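Local coordinates for orotidine 5'-phosphate decarboxylase (Methanocaldococcus jannaschii, PDB 4LUI), which probably catalyses the decarboxylation of orotidine 5'-monophosphate to UMP, the last step of de novo UMP biosynthesis, as a homodimer with a TIM-barrel fold, at residues R33-K38 / Q218-E223; E170-I175 / L199-E204. One frame throughout, in Å; residues are numbered along the deposited sequence.

How the interactions relate
The chain forms a parallel eight-stranded TIM barrel, and both contacts lie among the helices and loops outside its strands. Following it from the N terminus, the helix carrying 33-38 comes right after the first strand and meets its partner only at 218-223, past the eighth strand, so interaction 1 closes a loop of nearly the whole chain and ties the helix after the first strand to the chain after the eighth. Interaction 2 falls within that span: helix 169-179, after the sixth strand, meets 199-204, between the seventh and eighth, closing a much shorter loop. Interactions 1 and 2 do not touch: the centres of the two contacts are about 30 Å apart.

Interaction 1: R33-K38 / Q218-E223; sequences RDRALK and QNPKEE
Arg35 reaches from helix 33-43 to the turn that leads into helix 220-230, and its guanidinium group carries nearly all of the contact from this side. With CG trans to the backbone N (chi1 178°), a bend at chi2 of 66° and an extended chi3, the chain leaves the flank of its helix and brings the charged end to Gln218 and Pro220. Both are met obliquely and loosely: Arg35 NH2 lies 4.3 Å from Gln218 NE2 and 4.4 Å from Pro220 CG. The Gln218 side chain starts off away from the helix, but its end folds back, so that the amide comes nearer to the arginine. Pro220, by contrast, directs its ring at the helix from the first turn of 220-230, where it also packs on Asp42 and Val43 of helix 33-43.

The polar link between the segments is a water. It accepts from Arg35 NH1 at 3.0 Å and donates to Gln218 O at 2.9 Å. Arg35 NH2 is held more directly, by the carbonyl oxygens of Tyr215 and Ser217 just ahead of the turn. The two terminal nitrogens thus share the work, NH2 gripping the backbone itself and NH1 reaching it through solvent. Together these bonds should limit rotation of the guanidinium and let one cation join helix 33-43 to the connection between helices 212-215 and 220-230, without a carboxylate from 218-223.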
ATOM      1  N   ARG B  33      19.366  -4.271   3.299  1.00 29.21           N
ATOM      2  CA  ARG B  33      19.776  -3.116   2.508  1.00 31.97           C
ATOM      3  C   ARG B  33      21.168  -3.288   1.902  1.00 27.35           C
ATOM      4  O   ARG B  33      21.403  -2.819   0.788  1.00 24.47           O
ATOM      5  CB  ARG B  33      19.655  -1.806   3.296  1.00 38.38           C
ATOM      6  CG  ARG B  33      20.745  -1.584   4.311  1.00 37.72           C
ATOM      7  CD  ARG B  33      20.542  -0.279   5.072  1.00 37.66           C
ATOM      8  NE  ARG B  33      20.747   0.914   4.252  1.00 28.96           N
ATOM      9  CZ  ARG B  33      21.937   1.350   3.849  1.00 34.74           C
ATOM     10  NH1 ARG B  33      23.037   0.681   4.163  1.00 37.06           N
ATOM     11  NH2 ARG B  33      22.029   2.453   3.121  1.00 39.82           N
ATOM     12  N   ASP B  34      22.067  -3.975   2.612  1.00 27.08           N
ATOM     13  CA  ASP B  34      23.409  -4.269   2.096  1.00 21.62           C
ATOM     14  C   ASP B  34      23.305  -5.128   0.837  1.00 22.18           C
ATOM     15  O   ASP B  34      23.969  -4.867  -0.171  1.00 21.40           O
ATOM     16  CB  ASP B  34      24.260  -5.019   3.131  1.00 29.43           C
ATOM     17  CG  ASP B  34      24.587  -4.177   4.353  1.00 37.26           C
ATOM     18  OD1 ASP B  34      24.459  -2.934   4.282  1.00 34.94           O
ATOM     19  OD2 ASP B  34      24.987  -4.770   5.382  1.00 39.28           O
ATOM     20  N   ARG B  35      22.475  -6.162   0.910  1.00 21.60           N
ATOM     21  CA  ARG B  35      22.265  -7.043  -0.230  1.00 22.72           C
ATOM     22  C   ARG B  35      21.691  -6.258  -1.408  1.00 16.66           C
ATOM     23  O   ARG B  35      22.115  -6.433  -2.547  1.00 16.41           O
ATOM     24  CB  ARG B  35      21.327  -8.186   0.152  1.00 21.84           C
ATOM     25  CG  ARG B  35      21.000  -9.143  -0.975  1.00 22.68           C
ATOM     26  CD  ARG B  35      22.215  -9.937  -1.442  1.00 25.86           C
ATOM     27  NE  ARG B  35      21.848 -10.865  -2.518  1.00 26.59           N
ATOM     28  CZ  ARG B  35      22.716 -11.444  -3.341  1.00 28.00           C
ATOM     29  NH1 ARG B  35      24.016 -11.202  -3.225  1.00 28.04           N
ATOM     30  NH2 ARG B  35      22.282 -12.260  -4.294  1.00 31.35           N
ATOM     31  N   ALA B  36      20.716  -5.397  -1.120  1.00 14.75           N
ATOM     32  CA  ALA B  36      20.082  -4.575  -2.145  1.00 13.64           C
ATOM     33  C   ALA B  36      21.126  -3.705  -2.830  1.00 17.83           C
ATOM     34  O   ALA B  36      21.157  -3.593  -4.053  1.00 17.41           O
ATOM     35  CB  ALA B  36      18.983  -3.713  -1.529  1.00 14.34           C
ATOM     36  N   LEU B  37      22.004  -3.107  -2.039  1.00 16.85           N
ATOM     37  CA  LEU B  37      22.996  -2.203  -2.606  1.00 19.64           C
ATOM     38  C   LEU B  37      24.038  -2.964  -3.422  1.00 21.16           C
ATOM     39  O   LEU B  37      24.517  -2.469  -4.443  1.00 25.27           O
ATOM     40  CB  LEU B  37      23.658  -1.377  -1.502  1.00 16.31           C
ATOM     41  CG  LEU B  37      22.717  -0.323  -0.910  1.00 19.08           C
ATOM     42  CD1 LEU B  37      23.366   0.440   0.236  1.00 23.91           C
ATOM     43  CD2 LEU B  37      22.224   0.644  -1.989  1.00 26.08           C
ATOM     44  N   LYS B  38      24.387  -4.166  -2.966  1.00 18.35           N
ATOM     45  CA  LYS B  38      25.333  -5.004  -3.689  1.00 19.92           C
ATOM     46  C   LYS B  38      24.783  -5.351  -5.069  1.00 18.57           C
ATOM     47  O   LYS B  38      25.485  -5.265  -6.074  1.00 20.90           O
ATOM     48  CB  LYS B  38      25.638  -6.291  -2.920  1.00 20.65           C
ATOM     49  CG  LYS B  38      26.611  -7.193  -3.666  1.00 22.49           C
ATOM     50  CD  LYS B  38      26.792  -8.561  -2.995  1.00 27.24           C
ATOM     51  CE  LYS B  38      27.559  -8.460  -1.684  1.00 29.92           C
ATOM     52  NZ  LYS B  38      28.906  -7.845  -1.856  1.00 26.46           N
ATOM     53  N   GLN B 218      24.124 -15.653  -7.024  1.00 25.72           N
ATOM     54  CA  GLN B 218      25.389 -15.139  -6.502  1.00 29.93           C
ATOM     55  C   GLN B 218      26.093 -14.267  -7.538  1.00 30.32           C
ATOM     56  O   GLN B 218      27.048 -13.547  -7.221  1.00 29.83           O
ATOM     57  CB  GLN B 218      26.307 -16.277  -6.049  1.00 31.76           C
ATOM     58  CG  GLN B 218      25.814 -16.994  -4.801  1.00 38.02           C
ATOM     59  CD  GLN B 218      25.482 -16.028  -3.676  1.00 36.89           C
ATOM     60  OE1 GLN B 218      26.362 -15.340  -3.150  1.00 39.04           O
ATOM     61  NE2 GLN B 218      24.209 -15.965  -3.309  1.00 35.64           N
ATOM     62  N   ASN B 219      25.608 -14.321  -8.776  1.00 26.09           N
ATOM     63  CA  ASN B 219      26.176 -13.516  -9.847  1.00 25.53           C
ATOM     64  C   ASN B 219      25.081 -12.758 -10.577  1.00 23.64           C
ATOM     65  O   ASN B 219      24.770 -13.041 -11.733  1.00 22.46           O
ATOM     66  CB  ASN B 219      27.004 -14.383 -10.796  1.00 30.38           C
ATOM     67  CG  ASN B 219      28.132 -15.099 -10.078  1.00 35.59           C
ATOM     68  OD1 ASN B 219      28.087 -16.316  -9.883  1.00 40.36           O
ATOM     69  ND2 ASN B 219      29.148 -14.343  -9.664  1.00 31.19           N
ATOM     70  N   PRO B 220      24.482 -11.791  -9.879  1.00 19.26           N
ATOM     71  CA  PRO B 220      23.353 -11.071 -10.471  1.00 16.33           C
ATOM     72  C   PRO B 220      23.735 -10.341 -11.760  1.00 17.86           C
ATOM     73  O   PRO B 220      22.844 -10.169 -12.595  1.00 18.18           O
ATOM     74  CB  PRO B 220      22.951 -10.070  -9.380  1.00 24.53           C
ATOM     75  CG  PRO B 220      23.603 -10.556  -8.133  1.00 29.87           C
ATOM     76  CD  PRO B 220      24.826 -11.293  -8.538  1.00 25.16           C
ATOM     77  N   LYS B 221      24.993  -9.922 -11.921  1.00 20.33           N
ATOM     78  CA  LYS B 221      25.404  -9.217 -13.145  1.00 19.20           C
ATOM     79  C   LYS B 221      25.178 -10.087 -14.376  1.00 19.92           C
ATOM     80  O   LYS B 221      24.568  -9.640 -15.354  1.00 21.58           O
ATOM     81  CB  LYS B 221      26.867  -8.754 -13.082  1.00 20.18           C
ATOM     82  CG  LYS B 221      27.323  -7.957 -14.308  1.00 19.81           C
ATOM     83  CD  LYS B 221      28.803  -7.598 -14.240  1.00 24.64           C
ATOM     84  CE  LYS B 221      29.059  -6.583 -13.139  1.00 33.03           C
ATOM     85  NZ  LYS B 221      30.515  -6.367 -12.903  1.00 44.11           N
ATOM     86  N   GLU B 222      25.652 -11.330 -14.319  1.00 21.56           N
ATOM     87  CA  GLU B 222      25.496 -12.272 -15.428  1.00 21.66           C
ATOM     88  C   GLU B 222      24.029 -12.576 -15.726  1.00 19.76           C
ATOM     89  O   GLU B 222      23.655 -12.766 -16.886  1.00 21.47           O
ATOM     90  CB  GLU B 222      26.211 -13.589 -15.126  1.00 25.90           C
ATOM     91  CG  GLU B 222      27.699 -13.471 -14.883  1.00 35.45           C
ATOM     92  CD  GLU B 222      28.290 -14.771 -14.368  1.00 53.40           C
ATOM     93  OE1 GLU B 222      29.399 -14.738 -13.790  1.00 58.96           O
ATOM     94  OE2 GLU B 222      27.638 -15.825 -14.540  1.00 53.88           O
ATOM     95  N   GLU B 223      23.214 -12.672 -14.677  1.00 19.42           N
ATOM     96  CA  GLU B 223      21.785 -12.906 -14.862  1.00 18.02           C
ATOM     97  C   GLU B 223      21.122 -11.709 -15.529  1.00 17.44           C
ATOM     98  O   GLU B 223      20.329 -11.874 -16.456  1.00 17.62           O
ATOM     99  CB  GLU B 223      21.095 -13.236 -13.531  1.00 18.57           C
ATOM    100  CG  GLU B 223      21.693 -14.434 -12.828  1.00 22.02           C
ATOM    101  CD  GLU B 223      21.871 -15.626 -13.752  1.00 34.14           C
ATOM    102  OE1 GLU B 223      20.907 -15.993 -14.453  1.00 34.57           O
ATOM    103  OE2 GLU B 223      22.981 -16.194 -13.775  1.00 50.40           O
TER
HETATM  104  O   HOH W   1      26.314 -11.553  -5.186  1.00 29.33           O

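Interaction 2: E170-I175 / L199-E204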
ATOM      1  N   GLU B 170      -2.710 -12.740 -25.234  1.00 22.02           N
ATOM      2  CA  GLU B 170      -3.888 -12.184 -25.888  1.00 26.11           C
ATOM      3  C   GLU B 170      -4.537 -11.123 -25.003  1.00 22.44           C
ATOM      4  O   GLU B 170      -5.057 -10.125 -25.494  1.00 23.32           O
ATOM      5  CB  GLU B 170      -4.887 -13.289 -26.231  1.00 26.04           C
ATOM      6  CG  GLU B 170      -4.350 -14.350 -27.201  1.00 32.55           C
ATOM      7  CD  GLU B 170      -3.621 -15.504 -26.512  1.00 34.67           C
ATOM      8  OE1 GLU B 170      -3.344 -15.418 -25.297  1.00 28.05           O
ATOM      9  OE2 GLU B 170      -3.334 -16.510 -27.200  1.00 40.33           O
ATOM     10  N   ARG B 171      -4.504 -11.344 -23.692  1.00 20.57           N
ATOM     11  CA  ARG B 171      -5.066 -10.387 -22.743  1.00 18.38           C
ATOM     12  C   ARG B 171      -4.192  -9.142 -22.624  1.00 20.53           C
ATOM     13  O   ARG B 171      -4.699  -8.021 -22.515  1.00 19.81           O
ATOM     14  CB  ARG B 171      -5.261 -11.049 -21.377  1.00 21.63           C
ATOM     15  CG  ARG B 171      -5.729 -10.114 -20.277  1.00 18.84           C
ATOM     16  CD  ARG B 171      -7.121  -9.541 -20.559  1.00 18.07           C
ATOM     17  NE  ARG B 171      -7.429  -8.486 -19.596  1.00 19.58           N
ATOM     18  CZ  ARG B 171      -8.383  -7.574 -19.747  1.00 19.73           C
ATOM     19  NH1 ARG B 171      -9.160  -7.575 -20.826  1.00 20.77           N
ATOM     20  NH2 ARG B 171      -8.552  -6.651 -18.812  1.00 17.68           N
ATOM     21  N   LEU B 172      -2.874  -9.337 -22.642  1.00 18.48           N
ATOM     22  CA  LEU B 172      -1.940  -8.212 -22.614  1.00 19.14           C
ATOM     23  C   LEU B 172      -2.166  -7.292 -23.820  1.00 18.84           C
ATOM     24  O   LEU B 172      -2.188  -6.064 -23.692  1.00 20.18           O
ATOM     25  CB  LEU B 172      -0.495  -8.730 -22.580  1.00 16.83           C
ATOM     26  CG  LEU B 172       0.619  -7.686 -22.440  1.00 22.57           C
ATOM     27  CD1 LEU B 172       0.428  -6.850 -21.185  1.00 22.75           C
ATOM     28  CD2 LEU B 172       1.978  -8.380 -22.401  1.00 22.33           C
ATOM     29  N   LYS B 173      -2.369  -7.889 -24.986  1.00 19.16           N
ATOM     30  CA  LYS B 173      -2.662  -7.113 -26.186  1.00 19.45           C
ATOM     31  C   LYS B 173      -3.936  -6.279 -26.012  1.00 26.50           C
ATOM     32  O   LYS B 173      -3.987  -5.117 -26.407  1.00 24.33           O
ATOM     33  CB  LYS B 173      -2.770  -8.033 -27.403  1.00 18.30           C
ATOM     34  CG  LYS B 173      -2.985  -7.302 -28.714  1.00 24.74           C
ATOM     35  CD  LYS B 173      -2.913  -8.260 -29.888  1.00 33.79           C
ATOM     36  CE  LYS B 173      -3.048  -7.530 -31.222  1.00 44.04           C
ATOM     37  NZ  LYS B 173      -4.433  -7.031 -31.457  1.00 47.90           N
ATOM     38  N   GLU B 174      -4.960  -6.867 -25.403  1.00 19.75           N
ATOM     39  CA  GLU B 174      -6.209  -6.148 -25.173  1.00 18.78           C
ATOM     40  C   GLU B 174      -5.998  -4.962 -24.230  1.00 18.34           C
ATOM     41  O   GLU B 174      -6.538  -3.875 -24.448  1.00 20.69           O
ATOM     42  CB  GLU B 174      -7.273  -7.091 -24.608  1.00 18.47           C
ATOM     43  CG  GLU B 174      -7.733  -8.136 -25.595  1.00 22.81           C
ATOM     44  CD  GLU B 174      -8.658  -9.167 -24.974  1.00 29.91           C
ATOM     45  OE1 GLU B 174      -8.530  -9.432 -23.764  1.00 28.41           O
ATOM     46  OE2 GLU B 174      -9.517  -9.707 -25.700  1.00 31.99           O
ATOM     47  N   ILE B 175      -5.215  -5.183 -23.184  1.00 18.71           N
ATOM     48  CA  ILE B 175      -4.905  -4.134 -22.223  1.00 17.72           C
ATOM     49  C   ILE B 175      -4.180  -2.948 -22.882  1.00 23.21           C
ATOM     50  O   ILE B 175      -4.569  -1.799 -22.693  1.00 20.81           O
ATOM     51  CB  ILE B 175      -4.088  -4.700 -21.039  1.00 21.78           C
ATOM     52  CG1 ILE B 175      -4.927  -5.725 -20.268  1.00 20.70           C
ATOM     53  CG2 ILE B 175      -3.662  -3.599 -20.105  1.00 25.16           C
ATOM     54  CD1 ILE B 175      -4.096  -6.616 -19.361  1.00 19.72           C
ATOM     55  N   LEU B 199       6.982 -10.269 -26.438  1.00 24.48           N
ATOM     56  CA  LEU B 199       7.951  -9.280 -26.902  1.00 24.12           C
ATOM     57  C   LEU B 199       7.531  -8.601 -28.203  1.00 30.73           C
ATOM     58  O   LEU B 199       7.924  -7.470 -28.467  1.00 35.93           O
ATOM     59  CB  LEU B 199       9.346  -9.899 -27.042  1.00 20.95           C
ATOM     60  CG  LEU B 199       9.978 -10.394 -25.739  1.00 29.54           C
ATOM     61  CD1 LEU B 199      11.431 -10.809 -25.962  1.00 27.80           C
ATOM     62  CD2 LEU B 199       9.882  -9.338 -24.650  1.00 33.56           C
ATOM     63  N   ASN B 200       6.730  -9.285 -29.011  1.00 26.80           N
ATOM     64  CA  ASN B 200       6.224  -8.688 -30.246  1.00 30.84           C
ATOM     65  C   ASN B 200       5.050  -7.742 -30.002  1.00 28.99           C
ATOM     66  O   ASN B 200       4.646  -6.991 -30.893  1.00 34.40           O
ATOM     67  CB  ASN B 200       5.846  -9.773 -31.256  1.00 37.64           C
ATOM     68  CG  ASN B 200       5.050 -10.898 -30.630  1.00 48.96           C
ATOM     69  OD1 ASN B 200       4.160 -10.663 -29.817  1.00 58.55           O
ATOM     70  ND2 ASN B 200       5.377 -12.134 -30.997  1.00 53.22           N
ATOM     71  N   ILE B 201       4.513  -7.792 -28.785  1.00 26.09           N
ATOM     72  CA  ILE B 201       3.417  -6.935 -28.350  1.00 22.36           C
ATOM     73  C   ILE B 201       3.974  -5.658 -27.739  1.00 27.33           C
ATOM     74  O   ILE B 201       3.372  -4.596 -27.838  1.00 27.83           O
ATOM     75  CB  ILE B 201       2.557  -7.653 -27.279  1.00 25.75           C
ATOM     76  CG1 ILE B 201       1.946  -8.931 -27.856  1.00 35.46           C
ATOM     77  CG2 ILE B 201       1.460  -6.739 -26.733  1.00 31.22           C
ATOM     78  CD1 ILE B 201       1.001  -9.640 -26.907  1.00 37.05           C
ATOM     79  N   LEU B 202       5.146  -5.770 -27.124  1.00 26.26           N
ATOM     80  CA  LEU B 202       5.744  -4.664 -26.389  1.00 23.22           C
ATOM     81  C   LEU B 202       6.680  -3.828 -27.257  1.00 21.40           C
ATOM     82  O   LEU B 202       7.132  -4.283 -28.309  1.00 28.18           O
ATOM     83  CB  LEU B 202       6.493  -5.208 -25.168  1.00 19.34           C
ATOM     84  CG  LEU B 202       5.642  -6.059 -24.221  1.00 17.32           C
ATOM     85  CD1 LEU B 202       6.521  -6.738 -23.175  1.00 18.57           C
ATOM     86  CD2 LEU B 202       4.555  -5.232 -23.541  1.00 17.12           C
ATOM     87  N   ASP B 203       6.945  -2.594 -26.835  1.00 19.95           N
ATOM     88  CA  ASP B 203       7.937  -1.761 -27.516  1.00 21.71           C
ATOM     89  C   ASP B 203       8.903  -1.108 -26.532  1.00 22.75           C
ATOM     90  O   ASP B 203       8.916  -1.456 -25.334  1.00 18.23           O
ATOM     91  CB  ASP B 203       7.293  -0.732 -28.474  1.00 23.54           C
ATOM     92  CG  ASP B 203       6.455   0.324 -27.763  1.00 28.11           C
ATOM     93  OD1 ASP B 203       6.601   0.522 -26.546  1.00 22.83           O
ATOM     94  OD2 ASP B 203       5.644   0.989 -28.450  1.00 28.42           O
ATOM     95  N   GLU B 204       9.686  -0.158 -27.034  1.00 22.89           N
ATOM     96  CA  GLU B 204      10.790   0.429 -26.274  1.00 18.76           C
ATOM     97  C   GLU B 204      10.310   1.315 -25.132  1.00 19.69           C
ATOM     98  O   GLU B 204      11.100   1.709 -24.265  1.00 21.99           O
ATOM     99  CB  GLU B 204      11.754   1.191 -27.203  1.00 20.26           C
ATOM    100  CG  GLU B 204      11.263   2.550 -27.676  1.00 27.99           C
ATOM    101  CD  GLU B 204      10.444   2.470 -28.947  1.00 33.32           C
ATOM    102  OE1 GLU B 204       9.978   1.361 -29.293  1.00 27.53           O
ATOM    103  OE2 GLU B 204      10.281   3.519 -29.610  1.00 31.51           O
TER
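Ile201 lays both of its branches against helix 169-179, overlapping Lys173 and Leu172. Its CD1 comes to 4.1 Å from Lys173 CB, while CG2 lies 4.2 Å from Lys173 CA and 4.5 Å from Leu172 CG. The isoleucine therefore covers the root of the lysine and part of the helix backbone. With chi1 at -61°, CG1 stands trans to the carbonyl carbon and CG2 trans to the backbone N, which sets both branches on Lys173, CG2 also reaching toward Leu172. The lysine's aliphatic start serves the contact, whereas its chain runs on away from the loop and bends at chi4, its NZ forming a salt bridge with Glu177 one turn further along the helix.

Deeper in, Leu172 CD2 meets Leu202 CD2 at 4.2 Å. These two leucines are buried and continue the packing inward, Leu172 onto Val183 and Leu202 onto Thr185, both of strand 183-186. Apolar groups thus lie beneath and a charged chain at the outer margin. The whole belongs to the outer layer of a TIM barrel, here made by helix 169-179 and the irregular connection between the seventh and eighth strands, in which Leu202 packs on the seventh strand.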